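Serine/threonine-protein kinase pelle (PDB 1D2Z) phosphorylates proteins on serine and threonine in the Toll pathway that sets embryonic dorsoventral polarity, its death domain, the part described here, binding the death domain of Tube. Local coordinates at residues 8-13 with 98-103; 22-27 with 64-69; 32-37 with 53-58; 36-41 with 46-51; 75-80 with 94-99. One frame throughout, in Å; residues are numbered along the deposited sequence.

Contact 1: residues 8-13 with 98-103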
# COMPACT_ATOMS: atom_id res chain seq x y z
N ASP A 8 -14.04 8.21 -11.47
CA ASP A 8 -12.58 8.16 -11.41
C ASP A 8 -12.01 7.01 -12.23
O ASP A 8 -11.86 5.89 -11.74
CB ASP A 8 -12.09 8.08 -9.96
CG ASP A 8 -10.59 8.38 -9.81
OD1 ASP A 8 -9.84 8.36 -10.81
OD2 ASP A 8 -10.15 8.64 -8.67
N ASN A 9 -11.69 7.29 -13.49
CA ASN A 9 -11.12 6.29 -14.38
C ASN A 9 -9.67 6.61 -14.71
O ASN A 9 -9.13 6.15 -15.72
CB ASN A 9 -11.93 6.20 -15.68
CG ASN A 9 -13.25 5.47 -15.49
OD1 ASN A 9 -13.57 5.00 -14.40
ND2 ASN A 9 -14.03 5.38 -16.57
N THR A 10 -9.02 7.40 -13.85
CA THR A 10 -7.63 7.77 -14.08
C THR A 10 -6.70 6.66 -13.62
O THR A 10 -7.07 5.83 -12.79
CB THR A 10 -7.25 9.08 -13.36
OG1 THR A 10 -7.43 8.93 -11.94
CG2 THR A 10 -8.12 10.23 -13.86
N MET A 11 -5.48 6.65 -14.16
CA MET A 11 -4.50 5.64 -13.80
C MET A 11 -3.95 5.87 -12.40
O MET A 11 -4.11 6.94 -11.81
CB MET A 11 -3.35 5.63 -14.80
CG MET A 11 -2.55 6.92 -14.87
SD MET A 11 -1.08 6.75 -15.90
CE MET A 11 -1.81 6.69 -17.55
N ALA A 12 -3.31 4.83 -11.87
CA ALA A 12 -2.69 4.91 -10.56
C ALA A 12 -1.46 5.80 -10.68
O ALA A 12 -0.78 5.79 -11.72
CB ALA A 12 -2.29 3.52 -10.09
N ILE A 13 -1.20 6.59 -9.65
CA ILE A 13 -0.04 7.49 -9.61
C ILE A 13 1.25 6.74 -9.93
O ILE A 13 2.13 7.26 -10.62
CB ILE A 13 0.09 8.14 -8.20
CG1 ILE A 13 -1.06 9.15 -7.99
CG2 ILE A 13 1.47 8.78 -8.02
CD1 ILE A 13 -1.19 9.65 -6.56
N ASP A 98 -3.38 16.22 -18.69
CA ASP A 98 -3.55 15.24 -19.76
C ASP A 98 -3.85 13.82 -19.30
O ASP A 98 -4.21 12.96 -20.11
CB ASP A 98 -2.32 15.27 -20.68
CG ASP A 98 -1.99 16.67 -21.18
OD1 ASP A 98 -2.94 17.42 -21.52
OD2 ASP A 98 -0.79 17.03 -21.24
N TYR A 99 -3.73 13.57 -17.99
CA TYR A 99 -3.99 12.25 -17.42
C TYR A 99 -5.23 12.26 -16.54
O TYR A 99 -5.48 11.35 -15.75
CB TYR A 99 -2.78 11.78 -16.63
CG TYR A 99 -1.56 11.61 -17.49
CD1 TYR A 99 -1.32 10.41 -18.16
CD2 TYR A 99 -0.66 12.66 -17.68
CE1 TYR A 99 -0.22 10.25 -19.00
CE2 TYR A 99 0.44 12.52 -18.51
CZ TYR A 99 0.65 11.31 -19.17
OH TYR A 99 1.73 11.17 -20.01
N VAL A 100 -6.00 13.33 -16.68
CA VAL A 100 -7.23 13.54 -15.93
C VAL A 100 -8.30 13.95 -16.95
O VAL A 100 -7.96 14.40 -18.05
CB VAL A 100 -7.03 14.68 -14.89
CG1 VAL A 100 -8.33 15.10 -14.29
CG2 VAL A 100 -6.08 14.21 -13.78
N SER A 101 -9.57 13.76 -16.61
CA SER A 101 -10.67 14.11 -17.50
C SER A 101 -10.70 15.60 -17.81
O SER A 101 -10.48 16.44 -16.93
CB SER A 101 -12.01 13.70 -16.88
OG SER A 101 -13.09 14.18 -17.65
N GLU A 102 -10.99 15.92 -19.07
CA GLU A 102 -11.05 17.30 -19.55
C GLU A 102 -12.06 18.14 -18.78
O GLU A 102 -11.90 19.35 -18.65
CB GLU A 102 -11.40 17.33 -21.04
CG GLU A 102 -10.39 16.65 -21.94
CD GLU A 102 -10.76 16.72 -23.42
OE1 GLU A 102 -11.93 17.03 -23.74
OE2 GLU A 102 -9.88 16.46 -24.26
N ASP A 103 -13.10 17.49 -18.27
CA ASP A 103 -14.16 18.16 -17.51
C ASP A 103 -13.64 18.77 -16.21
O ASP A 103 -14.35 19.56 -15.57
CB ASP A 103 -15.29 17.17 -17.19
CG ASP A 103 -15.88 16.54 -18.43
OD1 ASP A 103 -15.97 17.22 -19.48
OD2 ASP A 103 -16.27 15.35 -18.36
O HOH W 1 -5.17 8.82 -16.11

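Contact 2: residues 22-27 with 64-69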
# COMPACT_ATOMS: atom_id res chain seq x y z
N ALA A 22 8.73 13.29 -13.96
CA ALA A 22 9.96 14.07 -13.76
C ALA A 22 9.67 15.58 -13.80
O ALA A 22 10.27 16.35 -13.04
CB ALA A 22 11.02 13.70 -14.81
N GLN A 23 8.77 16.00 -14.69
CA GLN A 23 8.39 17.42 -14.77
C GLN A 23 7.71 17.83 -13.47
O GLN A 23 8.06 18.83 -12.85
CB GLN A 23 7.39 17.66 -15.90
CG GLN A 23 7.97 17.85 -17.28
CD GLN A 23 6.89 18.20 -18.29
OE1 GLN A 23 5.86 17.53 -18.38
NE2 GLN A 23 7.11 19.27 -19.05
N LEU A 24 6.72 17.03 -13.07
CA LEU A 24 5.96 17.29 -11.86
C LEU A 24 6.84 17.38 -10.63
O LEU A 24 6.78 18.37 -9.89
CB LEU A 24 4.89 16.21 -11.67
CG LEU A 24 3.94 16.38 -10.48
CD1 LEU A 24 3.16 17.70 -10.57
CD2 LEU A 24 2.99 15.19 -10.44
N CYS A 25 7.69 16.37 -10.42
CA CYS A 25 8.56 16.36 -9.26
C CYS A 25 9.57 17.49 -9.25
O CYS A 25 9.82 18.10 -8.21
CB CYS A 25 9.22 14.99 -9.08
SG CYS A 25 8.01 13.71 -8.69
N ALA A 26 10.14 17.80 -10.42
CA ALA A 26 11.10 18.90 -10.51
C ALA A 26 10.40 20.21 -10.09
O ALA A 26 10.96 21.02 -9.36
CB ALA A 26 11.65 19.02 -11.94
N HIS A 27 9.16 20.37 -10.53
CA HIS A 27 8.36 21.56 -10.22
C HIS A 27 8.04 21.65 -8.72
O HIS A 27 8.25 22.68 -8.10
CB HIS A 27 7.07 21.55 -11.05
CG HIS A 27 6.07 22.57 -10.61
ND1 HIS A 27 6.31 23.93 -10.66
CD2 HIS A 27 4.82 22.43 -10.09
CE1 HIS A 27 5.25 24.58 -10.20
NE2 HIS A 27 4.33 23.69 -9.85
N GLU A 64 9.60 11.02 -3.70
CA GLU A 64 9.51 10.11 -2.56
C GLU A 64 8.09 10.18 -1.99
O GLU A 64 7.54 9.17 -1.57
CB GLU A 64 10.55 10.47 -1.50
CG GLU A 64 10.69 9.41 -0.40
CD GLU A 64 11.03 8.03 -0.95
OE1 GLU A 64 11.76 7.94 -1.96
OE2 GLU A 64 10.56 7.03 -0.38
N PHE A 65 7.52 11.39 -1.95
CA PHE A 65 6.15 11.55 -1.47
C PHE A 65 5.22 10.72 -2.37
O PHE A 65 4.34 10.01 -1.87
CB PHE A 65 5.72 13.02 -1.48
CG PHE A 65 4.25 13.23 -1.25
CD1 PHE A 65 3.71 13.17 0.03
CD2 PHE A 65 3.39 13.42 -2.33
CE1 PHE A 65 2.34 13.30 0.24
CE2 PHE A 65 2.01 13.54 -2.14
CZ PHE A 65 1.48 13.48 -0.85
N LEU A 66 5.42 10.81 -3.69
CA LEU A 66 4.58 10.03 -4.61
C LEU A 66 4.80 8.53 -4.41
O LEU A 66 3.86 7.75 -4.52
CB LEU A 66 4.87 10.40 -6.07
CG LEU A 66 4.47 11.80 -6.55
CD1 LEU A 66 4.79 11.94 -8.04
CD2 LEU A 66 2.99 12.03 -6.30
N ASN A 67 6.05 8.14 -4.13
CA ASN A 67 6.38 6.73 -3.90
C ASN A 67 5.60 6.19 -2.70
O ASN A 67 5.05 5.09 -2.75
CB ASN A 67 7.88 6.55 -3.65
CG ASN A 67 8.71 6.58 -4.94
OD1 ASN A 67 8.20 6.38 -6.04
ND2 ASN A 67 10.01 6.81 -4.80
N ILE A 68 5.52 6.99 -1.64
CA ILE A 68 4.81 6.60 -0.43
C ILE A 68 3.29 6.68 -0.57
O ILE A 68 2.58 5.68 -0.44
CB ILE A 68 5.27 7.45 0.80
CG1 ILE A 68 6.75 7.19 1.09
CG2 ILE A 68 4.42 7.12 2.03
CD1 ILE A 68 7.39 8.17 2.05
N TRP A 69 2.79 7.88 -0.85
CA TRP A 69 1.35 8.11 -0.97
C TRP A 69 0.72 7.37 -2.16
O TRP A 69 -0.34 6.76 -2.02
CB TRP A 69 1.09 9.62 -1.05
CG TRP A 69 -0.33 10.01 -0.85
CD1 TRP A 69 -1.12 9.75 0.25
CD2 TRP A 69 -1.15 10.74 -1.76
NE1 TRP A 69 -2.37 10.28 0.07
CE2 TRP A 69 -2.42 10.89 -1.16
CE3 TRP A 69 -0.94 11.29 -3.04
CZ2 TRP A 69 -3.47 11.57 -1.78
CZ3 TRP A 69 -1.99 11.96 -3.66
CH2 TRP A 69 -3.24 12.09 -3.03

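Contact 3: residues 32-37 with 53-58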
# COMPACT_ATOMS: atom_id res chain seq x y z
N ASP A 32 9.33 23.48 -3.18
CA ASP A 32 9.61 22.95 -1.85
C ASP A 32 8.32 22.80 -1.03
O ASP A 32 8.19 23.36 0.06
CB ASP A 32 10.62 23.85 -1.12
CG ASP A 32 11.29 23.15 0.07
OD1 ASP A 32 11.29 21.90 0.12
OD2 ASP A 32 11.82 23.87 0.94
N VAL A 33 7.36 22.05 -1.59
CA VAL A 33 6.08 21.82 -0.93
C VAL A 33 5.88 20.38 -0.43
O VAL A 33 4.76 20.01 -0.07
CB VAL A 33 4.88 22.15 -1.86
CG1 VAL A 33 4.75 23.66 -2.04
CG2 VAL A 33 5.05 21.45 -3.21
N TRP A 34 6.94 19.58 -0.38
CA TRP A 34 6.78 18.19 0.08
C TRP A 34 6.19 18.08 1.49
O TRP A 34 5.30 17.26 1.72
CB TRP A 34 8.09 17.40 -0.04
CG TRP A 34 9.14 17.75 0.98
CD1 TRP A 34 10.17 18.62 0.82
CD2 TRP A 34 9.26 17.21 2.30
NE1 TRP A 34 10.93 18.67 1.97
CE2 TRP A 34 10.40 17.81 2.89
CE3 TRP A 34 8.53 16.28 3.05
CZ2 TRP A 34 10.81 17.51 4.20
CZ3 TRP A 34 8.94 15.98 4.35
CH2 TRP A 34 10.07 16.60 4.91
N GLN A 35 6.64 18.93 2.40
CA GLN A 35 6.15 18.92 3.78
C GLN A 35 4.67 19.29 3.81
O GLN A 35 3.88 18.71 4.57
CB GLN A 35 6.99 19.86 4.66
CG GLN A 35 6.54 19.97 6.12
CD GLN A 35 6.62 18.65 6.89
OE1 GLN A 35 7.59 18.37 7.59
NE2 GLN A 35 5.56 17.84 6.79
N GLN A 36 4.28 20.22 2.95
CA GLN A 36 2.89 20.65 2.86
C GLN A 36 2.05 19.49 2.31
O GLN A 36 0.94 19.23 2.80
CB GLN A 36 2.79 21.87 1.94
CG GLN A 36 1.49 22.64 2.06
CD GLN A 36 1.52 23.95 1.29
OE1 GLN A 36 2.55 24.61 1.19
NE2 GLN A 36 0.37 24.32 0.73
N LEU A 37 2.58 18.77 1.32
CA LEU A 37 1.88 17.63 0.74
C LEU A 37 1.71 16.53 1.80
O LEU A 37 0.61 16.02 2.00
CB LEU A 37 2.66 17.06 -0.45
CG LEU A 37 2.77 17.91 -1.73
CD1 LEU A 37 3.80 17.30 -2.68
CD2 LEU A 37 1.41 18.01 -2.40
N SER A 53 14.67 12.29 4.70
CA SER A 53 15.90 11.53 4.57
C SER A 53 16.37 11.43 3.13
O SER A 53 17.54 11.67 2.84
CB SER A 53 15.70 10.12 5.15
OG SER A 53 16.83 9.30 4.91
N GLN A 54 15.46 11.06 2.23
CA GLN A 54 15.79 10.94 0.81
C GLN A 54 16.27 12.27 0.25
O GLN A 54 17.21 12.30 -0.54
CB GLN A 54 14.59 10.44 0.01
CG GLN A 54 14.25 8.98 0.26
CD GLN A 54 15.35 8.05 -0.20
OE1 GLN A 54 15.97 7.36 0.61
NE2 GLN A 54 15.59 8.01 -1.50
N LYS A 55 15.64 13.36 0.69
CA LYS A 55 16.00 14.69 0.22
C LYS A 55 17.43 15.05 0.63
O LYS A 55 18.19 15.58 -0.17
CB LYS A 55 15.03 15.74 0.76
CG LYS A 55 15.32 17.14 0.24
CD LYS A 55 14.60 18.22 1.02
CE LYS A 55 14.99 19.59 0.50
NZ LYS A 55 14.50 20.69 1.38
N GLN A 56 17.78 14.76 1.88
CA GLN A 56 19.13 15.05 2.39
C GLN A 56 20.18 14.30 1.58
O GLN A 56 21.31 14.75 1.45
CB GLN A 56 19.24 14.69 3.87
CG GLN A 56 18.33 15.52 4.78
CD GLN A 56 18.32 15.02 6.22
OE1 GLN A 56 19.37 14.87 6.84
NE2 GLN A 56 17.13 14.74 6.74
N ARG A 57 19.79 13.14 1.03
CA ARG A 57 20.67 12.32 0.21
C ARG A 57 20.68 12.77 -1.26
O ARG A 57 21.09 12.02 -2.14
CB ARG A 57 20.29 10.84 0.32
CG ARG A 57 20.79 10.17 1.60
CD ARG A 57 20.42 8.69 1.66
NE ARG A 57 19.08 8.48 2.21
CZ ARG A 57 18.58 7.30 2.55
NH1 ARG A 57 19.30 6.19 2.40
NH2 ARG A 57 17.36 7.22 3.07
N GLY A 58 20.20 13.99 -1.51
CA GLY A 58 20.17 14.54 -2.86
C GLY A 58 19.07 14.06 -3.80
O GLY A 58 19.09 14.39 -4.98
O HOH W 2 12.75 20.99 3.48

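Contact 4: residues 36-41 with 46-51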
# COMPACT_ATOMS: atom_id res chain seq x y z
N GLN A 36 4.28 20.22 2.95
CA GLN A 36 2.89 20.65 2.86
C GLN A 36 2.05 19.49 2.31
O GLN A 36 0.94 19.23 2.80
CB GLN A 36 2.79 21.87 1.94
CG GLN A 36 1.49 22.64 2.06
CD GLN A 36 1.52 23.95 1.29
OE1 GLN A 36 2.55 24.61 1.19
NE2 GLN A 36 0.37 24.32 0.73
N LEU A 37 2.58 18.77 1.32
CA LEU A 37 1.88 17.63 0.74
C LEU A 37 1.71 16.53 1.80
O LEU A 37 0.61 16.02 2.00
CB LEU A 37 2.66 17.06 -0.45
CG LEU A 37 2.77 17.91 -1.73
CD1 LEU A 37 3.80 17.30 -2.68
CD2 LEU A 37 1.41 18.01 -2.40
N ALA A 38 2.80 16.20 2.49
CA ALA A 38 2.79 15.17 3.53
C ALA A 38 1.83 15.50 4.66
O ALA A 38 1.10 14.63 5.13
CB ALA A 38 4.20 14.97 4.07
N THR A 39 1.82 16.76 5.07
CA THR A 39 0.93 17.19 6.16
C THR A 39 -0.53 17.13 5.73
O THR A 39 -1.39 16.65 6.48
CB THR A 39 1.27 18.61 6.65
OG1 THR A 39 2.62 18.63 7.15
CG2 THR A 39 0.32 19.04 7.77
N ALA A 40 -0.80 17.56 4.49
CA ALA A 40 -2.16 17.57 3.95
C ALA A 40 -2.83 16.20 3.89
O ALA A 40 -4.05 16.10 4.03
CB ALA A 40 -2.18 18.23 2.58
N VAL A 41 -2.05 15.16 3.62
CA VAL A 41 -2.60 13.80 3.56
C VAL A 41 -2.35 13.05 4.86
O VAL A 41 -2.65 11.86 4.99
CB VAL A 41 -2.03 13.00 2.36
CG1 VAL A 41 -2.29 13.74 1.06
CG2 VAL A 41 -0.55 12.75 2.55
N ASP A 46 7.25 8.28 10.39
CA ASP A 46 8.25 7.48 9.70
C ASP A 46 8.25 7.78 8.20
O ASP A 46 9.31 7.75 7.56
CB ASP A 46 8.01 6.00 9.95
CG ASP A 46 9.30 5.21 10.01
OD1 ASP A 46 9.78 4.75 8.95
OD2 ASP A 46 9.84 5.07 11.13
N GLN A 47 7.07 8.05 7.64
CA GLN A 47 6.92 8.36 6.22
C GLN A 47 7.52 9.74 5.93
O GLN A 47 8.29 9.91 4.97
CB GLN A 47 5.45 8.30 5.82
CG GLN A 47 4.84 6.92 6.09
CD GLN A 47 3.37 6.82 5.79
OE1 GLN A 47 2.55 7.58 6.31
NE2 GLN A 47 3.01 5.83 4.97
N VAL A 48 7.21 10.70 6.79
CA VAL A 48 7.72 12.07 6.69
C VAL A 48 9.25 12.05 6.75
O VAL A 48 9.93 12.68 5.94
CB VAL A 48 7.17 12.96 7.84
CG1 VAL A 48 7.81 14.34 7.81
CG2 VAL A 48 5.65 13.09 7.73
N GLU A 49 9.79 11.28 7.70
CA GLU A 49 11.23 11.17 7.87
C GLU A 49 11.89 10.50 6.67
O GLU A 49 13.00 10.86 6.28
CB GLU A 49 11.57 10.40 9.16
CG GLU A 49 13.07 10.31 9.46
CD GLU A 49 13.76 11.67 9.46
OE1 GLU A 49 13.18 12.66 9.97
OE2 GLU A 49 14.90 11.75 8.93
N GLN A 50 11.21 9.52 6.08
CA GLN A 50 11.72 8.82 4.91
C GLN A 50 11.88 9.82 3.76
O GLN A 50 12.87 9.77 3.03
CB GLN A 50 10.77 7.68 4.52
CG GLN A 50 11.18 6.88 3.27
CD GLN A 50 10.20 5.76 2.96
OE1 GLN A 50 9.64 5.14 3.86
NE2 GLN A 50 10.00 5.48 1.67
N ILE A 51 10.93 10.74 3.63
CA ILE A 51 11.00 11.76 2.58
C ILE A 51 12.14 12.73 2.87
O ILE A 51 12.99 12.99 2.01
CB ILE A 51 9.69 12.58 2.46
CG1 ILE A 51 8.51 11.66 2.15
CG2 ILE A 51 9.84 13.63 1.36
CD1 ILE A 51 7.15 12.32 2.30

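Contact 5: residues 75-80 with 94-99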
# COMPACT_ATOMS: atom_id res chain seq x y z
N HIS A 75 -3.18 5.44 -4.80
CA HIS A 75 -3.98 6.59 -5.22
C HIS A 75 -3.85 6.86 -6.71
O HIS A 75 -2.84 6.53 -7.33
CB HIS A 75 -3.62 7.83 -4.40
CG HIS A 75 -4.16 7.80 -3.01
ND1 HIS A 75 -5.49 7.60 -2.73
CD2 HIS A 75 -3.55 7.95 -1.81
CE1 HIS A 75 -5.68 7.62 -1.43
NE2 HIS A 75 -4.52 7.83 -0.84
N THR A 76 -4.91 7.43 -7.28
CA THR A 76 -4.99 7.76 -8.70
C THR A 76 -4.53 9.18 -9.02
O THR A 76 -4.41 10.03 -8.13
CB THR A 76 -6.44 7.63 -9.21
OG1 THR A 76 -7.25 8.66 -8.61
CG2 THR A 76 -7.03 6.26 -8.89
N VAL A 77 -4.31 9.44 -10.31
CA VAL A 77 -3.88 10.75 -10.75
C VAL A 77 -4.98 11.77 -10.43
O VAL A 77 -4.68 12.92 -10.10
CB VAL A 77 -3.55 10.78 -12.26
CG1 VAL A 77 -3.11 12.16 -12.69
CG2 VAL A 77 -2.43 9.80 -12.57
N GLN A 78 -6.24 11.36 -10.51
CA GLN A 78 -7.33 12.27 -10.21
C GLN A 78 -7.26 12.72 -8.74
O GLN A 78 -7.44 13.90 -8.43
CB GLN A 78 -8.69 11.64 -10.51
CG GLN A 78 -9.85 12.61 -10.29
CD GLN A 78 -11.20 12.00 -10.61
OE1 GLN A 78 -12.07 11.92 -9.74
NE2 GLN A 78 -11.39 11.59 -11.86
N THR A 79 -6.97 11.78 -7.85
CA THR A 79 -6.86 12.10 -6.43
C THR A 79 -5.68 13.05 -6.20
O THR A 79 -5.77 13.96 -5.39
CB THR A 79 -6.75 10.82 -5.57
OG1 THR A 79 -7.93 10.03 -5.78
CG2 THR A 79 -6.66 11.15 -4.08
N LEU A 80 -4.61 12.86 -6.97
CA LEU A 80 -3.43 13.72 -6.90
C LEU A 80 -3.83 15.12 -7.38
O LEU A 80 -3.42 16.13 -6.79
CB LEU A 80 -2.31 13.15 -7.78
CG LEU A 80 -1.01 13.95 -7.82
CD1 LEU A 80 -0.36 14.01 -6.43
CD2 LEU A 80 -0.06 13.31 -8.83
N ARG A 94 -1.86 21.65 -13.86
CA ARG A 94 -1.72 21.78 -15.30
C ARG A 94 -0.77 20.72 -15.87
O ARG A 94 -1.04 20.16 -16.93
CB ARG A 94 -1.24 23.18 -15.69
CG ARG A 94 -1.61 23.57 -17.11
CD ARG A 94 -1.16 24.99 -17.45
NE ARG A 94 0.29 25.08 -17.34
CZ ARG A 94 1.13 24.76 -18.32
NH1 ARG A 94 0.69 24.34 -19.50
NH2 ARG A 94 2.43 24.72 -18.06
N LEU A 95 0.30 20.43 -15.15
CA LEU A 95 1.28 19.44 -15.60
C LEU A 95 0.70 18.03 -15.76
O LEU A 95 1.20 17.24 -16.56
CB LEU A 95 2.50 19.41 -14.67
CG LEU A 95 3.46 20.59 -14.84
CD1 LEU A 95 4.57 20.53 -13.80
CD2 LEU A 95 4.04 20.59 -16.26
N ILE A 96 -0.36 17.73 -15.01
CA ILE A 96 -1.00 16.42 -15.10
C ILE A 96 -2.40 16.46 -15.71
O ILE A 96 -3.13 15.47 -15.65
CB ILE A 96 -1.08 15.71 -13.72
CG1 ILE A 96 -1.81 16.59 -12.70
CG2 ILE A 96 0.31 15.33 -13.24
CD1 ILE A 96 -2.21 15.84 -11.43
N LYS A 97 -2.76 17.58 -16.33
CA LYS A 97 -4.09 17.73 -16.93
C LYS A 97 -4.41 16.68 -17.99
O LYS A 97 -5.55 16.28 -18.13
CB LYS A 97 -4.27 19.13 -17.53
CG LYS A 97 -3.48 19.38 -18.81
CD LYS A 97 -3.59 20.83 -19.26
CE LYS A 97 -2.63 21.13 -20.41
NZ LYS A 97 -2.93 20.30 -21.63
N ASP A 98 -3.38 16.22 -18.69
CA ASP A 98 -3.55 15.24 -19.76
C ASP A 98 -3.85 13.82 -19.30
O ASP A 98 -4.21 12.96 -20.11
CB ASP A 98 -2.32 15.27 -20.68
CG ASP A 98 -1.99 16.67 -21.18
OD1 ASP A 98 -2.94 17.42 -21.52
OD2 ASP A 98 -0.79 17.03 -21.24
N TYR A 99 -3.73 13.57 -17.99
CA TYR A 99 -3.99 12.25 -17.42
C TYR A 99 -5.23 12.26 -16.54
O TYR A 99 -5.48 11.35 -15.75
CB TYR A 99 -2.78 11.78 -16.63
CG TYR A 99 -1.56 11.61 -17.49
CD1 TYR A 99 -1.32 10.41 -18.16
CD2 TYR A 99 -0.66 12.66 -17.68
CE1 TYR A 99 -0.22 10.25 -19.00
CE2 TYR A 99 0.44 12.52 -18.51
CZ TYR A 99 0.65 11.31 -19.17
OH TYR A 99 1.73 11.17 -20.01

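Contact 1: residues 8-13 with 98-103
T10 and V100 bring two irregular pieces of backbone closest, their CA atoms 6.1 Å apart, but no direct hydrogen bond joins 8-13 to 98-103. A water spans the gap instead: it accepts from M11 N at 2.9 Å and donates to Y99 O. T10 reaches across with its methyl, CG2 resting 3.4 Å from Y99 O and also touching V100 at CA. Next to it, M11 bends at chi3 (72°), which carries CE to 3.8 Å from Y99 CD1. Its SD lies 5.3 Å from the centre of the Y99 ring, a Met-aromatic contact that comes in obliquely.

The hydroxyl of T10 turns to its own segment and to helix 77-86. It gives a 2.7 Å bond to D8 OD1 on the syn lone pair, and the same oxygen accepts from T10 N at 3.3 Å, nearly along the C-O axis, making an Asx turn. T10 OG1 also pairs with Q78 N, and D8 OD2 with T76 OG1, which ties this loop to the start of helix 77-86. Replacing this threonine by an alanine is likely to leave Q78 N without this partner, open a gap beside Y99 O and reduce D8 OD1 to the backbone bond of the turn. Across the gap itself the polar link runs through water, and direct contact is left to the methyl, thioether and ring.

Contact 2: residues 22-27 with 64-69
C25 and L66 meet because both swing the first side-chain atom beyond CB to the side away from the carbonyl carbon (chi1 -66° and -68°), and L66 then runs straight on at chi2 (-178°), carrying CD1 across to the other helix. There CD1 meets C25 SG at 3.7 Å. The same methyl reaches L24 CD2 more loosely, at 4.4 Å, and L66 thus sets one branch against two neighbouring residues of helix 18-31. The backbones stay well apart: C25 CA and L66 CA are 8.8 Å from each other, with side chains filling the space. All three residues are buried, and no hydrogen bond crosses between the two segments; nearby, C25 O is bonded to S62 OG.

Along helix 61-73, F65 and W69 pack on each other one turn apart. F65 CZ stands 3.5 Å above one face of the indole, toward its rim, while W69 CB lies over a face of the phenyl ring. L24 extends the apolar surface by touching L80, F84 and A92, and I68 leans on helix 45-56. N67 O accepts from N29 ND2 of the Tube chain, and W69 also packs on I147 of Tube, so helix 61-73 serves both the interior and the partner. Packing of this kind, apolar side chains meeting between helices near the centre of the chain, makes up the core of the six-helix bundle of a death domain.

Contact 3: residues 32-37 with 53-58
W34 and K55 meet at the indole nitrogen: K55 CD sits 3.8 Å from W34 NE1, coming at the ring obliquely, with the two side chains crossing at about a right angle. One face of the indole has Q35 CB over its centre, 4.1 Å above the plane. Within 53-58, the guanidinium of R57 has S53 O at its edge, in plane, and gives a weak bond to S53 OG.

K55 leaves its helix with CG opposite the backbone N (chi1 -177°) and stays extended to the tip, which delivers NZ to the far side. There it forms a long salt bridge to D32 OD1, at 3.7 Å. A water completes the link, accepting from K55 NZ at 2.7 Å and, weakly, from W34 NE1. D32 has positive phi just past helix 18-31, and G58 is the C' residue of the Schellman motif that ends helix 45-56. Deeper in, W34 packs on V48, I51 and A61.

Lying at the surface, with the ion pair long and one of the two water bonds weak, the contact probably gains only modestly from charge; the touch of K55 CD at the indole nitrogen carries part of it.

Contact 4: residues 36-41 with 46-51
A38 and V48 hold the nearest CA atoms of 36-41 and 46-51, 6.6 Å apart, as the chain turns back on itself through the short loop between the two segments. What meets there is small and apolar. A38 points its single methyl at the facing helix, where V48 and I51, three residues apart and so on one side of it, receive it together: A38 CB is 4.4 Å from V48 CG2 and 4.3 Å from I51 CD1. Seen from the methyl, those two groups lie in directions about a right angle apart, so A38 CB faces the space between them rather than either one alone. I51 reaches it through an outstretched chi2 (168°) that sends CD1 forward.

With nothing beyond CB, A38 suits the short spacing. L43, in the connecting loop, lies against both A38 and I51. Polar groups on helix 45-56 are used elsewhere: Q47 OE1 bonds Y44 N, its NE2 bonds Y73 OH, and Q50 NE2 holds E64 OE2 while making a weak bond to N29 OD1 of the Tube chain. Two consecutive helices joined by a short loop and packed through an alanine are part of the six-helix death-domain bundle.

Contact 5: residues 75-80 with 94-99
V77 opens the first turn of helix 77-86 and packs on I96 and Y99, where the chain leaves helix 90-95 through a short 3-10 turn. It turns CG1 opposite its backbone N (chi1 180°) and so into the gap between the two. There V77 CG1 lies 4.0 Å from I96 CD1. The same methyl is equally near Y99 CB, and Y99 O is close by; this is the root of the tyrosine, whose ring leads away. I96 holds CG1 between its backbone N and carbonyl carbon (chi1 56°), and from there CD1 also reaches L80 CD2, at 4.2 Å. V77 and L80, one turn apart, thus share the tip of I96.

This joins the last two helices of the six-helix death-domain bundle, the start of one against the exit of the other. T76 is the N-cap of helix 77-86: its OG1 accepts from T79 N at 3.2 Å, with an angle of 159° at the hydrogen. On the far segment K97 turns from the contact and pairs with D98, NZ meeting OD1 at 2.9 Å on the syn side, a little out of the carboxylate plane.

Behind the contact I96 also touches L24, F81 and F84. The loop before helix 77-86 and the first turn of that helix face the partner protein: H75 NE2 is hydrogen-bonded to P143 O of the Tube chain, and Q78, on the helix, packs on L149 of Tube.

How the contacts relate
From the N terminus, residues 8-13 wait longest for their partner: contact 1 closes at 98-103 and encloses the helices from 18-31 to 90-95. Within it, contact 2 ties helix 18-31 to helix 61-73, and inside that span lie contact 3 and then, innermost, contact 4, both joining helices 34-40 and 45-56. Contact 5 opens after contact 2 has closed and ends on the stretch contact 1 uses, sharing D98 and Y99. None of the spans interlock in a crossed order. Contacts 1 and 5 sit together, their centres about 6 Å apart, on the opposite side of the chain's centre from contacts 3 and 4; contact 2 touches all four others.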